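Local structure of lipoxygenase (Cyanothece sp., 5EK8) at residues 453-458 / 653-658. The protein is a non-heme iron lipoxygenase that probably adds molecular oxygen to polyunsaturated fatty acids, with 9R specificity. Sequence-based numbering, arbitrary orientation.
Sequences AKAANL and AELGID
L655 and I657 pack against K454 and A455 in a small apolar contact between a helix and the turn that ends another helix. The first partner is the start of helix 451-473. The second is the Schellman motif closing helix 649-653, with G656 as its C-prime residue. Both belong to the largely helical lipoxygenase part of the chain, away from the iron and sodium sites. In the motif, G656 N bonds to A653 O and I657 N to F652 O. The reversal leaves L655 and I657, one on each side of G656, both directed at the helix.

L655 gives the largest share of the contact. With CG beside the backbone N (chi1 -55°), the branch points at the helix, and its two methyls reach different parts of it. CD1 sits over the backbone at A455, 3.8 Å from A455 N. The same methyl is 3.8 Å from K454 CB, at the root of the lysine side chain. CD2 reaches further along that chain, 3.7 Å from K454 CE and 4.0 Å from K454 CD. K454 uses its aliphatic chain here. The chain bends at chi3 and chi4 and carries the amino end away from the leucine. K454 NZ makes a weak, long ion pair with D448.

I657 makes its contact through the end of its longer branch. A455, which is buried, also touches W572 of helix 549-574, the helix that carries the iron ligands H570 and N574. Beside L655, the CD1 methyl of I657 meets A455 CB at 3.6 Å.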
loop_
_atom_site.group_PDB
_atom_site.type_symbol
_atom_site.label_atom_id
_atom_site.label_comp_id
_atom_site.label_asym_id
_atom_site.label_seq_id
_atom_site.Cartn_x
_atom_site.Cartn_y
_atom_site.Cartn_z
ATOM N N ALA A 453 -9.512 12.913 12.885
ATOM C CA ALA A 453 -10.878 12.891 12.378
ATOM C C ALA A 453 -11.194 14.157 11.592
ATOM O O ALA A 453 -11.733 14.094 10.486
ATOM C CB ALA A 453 -11.856 12.716 13.514
ATOM N N LYS A 454 -10.852 15.304 12.171
ATOM C CA LYS A 454 -11.023 16.587 11.496
ATOM C C LYS A 454 -10.312 16.575 10.139
ATOM O O LYS A 454 -10.918 16.868 9.094
ATOM C CB LYS A 454 -10.491 17.725 12.376
ATOM C CG LYS A 454 -11.248 17.900 13.692
ATOM C CD LYS A 454 -10.395 18.597 14.747
ATOM C CE LYS A 454 -10.762 20.065 14.916
ATOM N NZ LYS A 454 -12.094 20.233 15.564
ATOM N N ALA A 455 -9.031 16.214 10.167
ATOM C CA ALA A 455 -8.215 16.134 8.957
ATOM C C ALA A 455 -8.853 15.250 7.886
ATOM O O ALA A 455 -9.013 15.655 6.729
ATOM C CB ALA A 455 -6.835 15.615 9.302
ATOM N N ALA A 456 -9.230 14.046 8.301
ATOM C CA ALA A 456 -9.805 13.039 7.420
ATOM C C ALA A 456 -11.111 13.506 6.789
ATOM O O ALA A 456 -11.328 13.311 5.597
ATOM C CB ALA A 456 -10.024 11.741 8.183
ATOM N N ASN A 457 -11.978 14.127 7.581
ATOM C CA ASN A 457 -13.250 14.610 7.052
ATOM C C ASN A 457 -13.071 15.771 6.075
ATOM O O ASN A 457 -13.741 15.825 5.036
ATOM C CB ASN A 457 -14.181 15.019 8.192
ATOM C CG ASN A 457 -15.054 13.873 8.665
ATOM O OD1 ASN A 457 -16.080 13.566 8.053
ATOM N ND2 ASN A 457 -14.648 13.229 9.755
ATOM N N LEU A 458 -12.163 16.689 6.402
ATOM C CA LEU A 458 -11.827 17.784 5.493
ATOM C C LEU A 458 -11.354 17.234 4.147
ATOM O O LEU A 458 -11.860 17.617 3.074
ATOM C CB LEU A 458 -10.746 18.672 6.104
ATOM C CG LEU A 458 -10.836 20.182 5.870
ATOM C CD1 LEU A 458 -9.639 20.866 6.508
ATOM C CD2 LEU A 458 -10.939 20.534 4.387
ATOM N N ALA A 653 -3.687 23.773 7.765
ATOM C CA ALA A 653 -2.685 24.431 8.601
ATOM C C ALA A 653 -3.193 24.617 10.035
ATOM O O ALA A 653 -2.437 24.472 10.997
ATOM C CB ALA A 653 -2.289 25.771 7.998
ATOM N N GLU A 654 -4.482 24.923 10.169
ATOM C CA GLU A 654 -5.109 25.132 11.476
ATOM C C GLU A 654 -5.139 23.854 12.308
ATOM O O GLU A 654 -5.366 23.895 13.518
ATOM C CB GLU A 654 -6.533 25.671 11.306
ATOM C CG GLU A 654 -6.596 27.098 10.782
ATOM C CD GLU A 654 -8.005 27.531 10.433
ATOM O OE1 GLU A 654 -8.887 26.654 10.315
ATOM O OE2 GLU A 654 -8.230 28.750 10.277
ATOM N N LEU A 655 -4.920 22.720 11.649
ATOM C CA LEU A 655 -4.850 21.433 12.324
ATOM C C LEU A 655 -3.404 20.956 12.413
ATOM O O LEU A 655 -3.137 19.833 12.832
ATOM C CB LEU A 655 -5.711 20.403 11.591
ATOM C CG LEU A 655 -7.176 20.801 11.393
ATOM C CD1 LEU A 655 -7.913 19.777 10.531
ATOM C CD2 LEU A 655 -7.860 20.977 12.743
ATOM N N GLY A 656 -2.471 21.820 12.019
ATOM C CA GLY A 656 -1.055 21.509 12.095
ATOM C C GLY A 656 -0.595 20.565 11.002
ATOM O O GLY A 656 0.300 19.743 11.205
ATOM N N ILE A 657 -1.209 20.691 9.830
ATOM C CA ILE A 657 -0.897 19.823 8.703
ATOM C C ILE A 657 -0.497 20.610 7.454
ATOM O O ILE A 657 -1.136 21.600 7.090
ATOM C CB ILE A 657 -2.095 18.910 8.369
ATOM C CG1 ILE A 657 -2.407 18.003 9.562
ATOM C CG2 ILE A 657 -1.812 18.086 7.123
ATOM C CD1 ILE A 657 -3.876 17.654 9.702
ATOM N N ASP A 658 0.582 20.170 6.815
ATOM C CA ASP A 658 0.994 20.718 5.531
ATOM C C ASP A 658 0.469 19.831 4.401
ATOM O O ASP A 658 0.851 18.666 4.285
ATOM C CB ASP A 658 2.521 20.839 5.463
ATOM C CG ASP A 658 2.992 21.776 4.361
ATOM O OD1 ASP A 658 2.219 22.026 3.410
ATOM O OD2 ASP A 658 4.143 22.264 4.450
#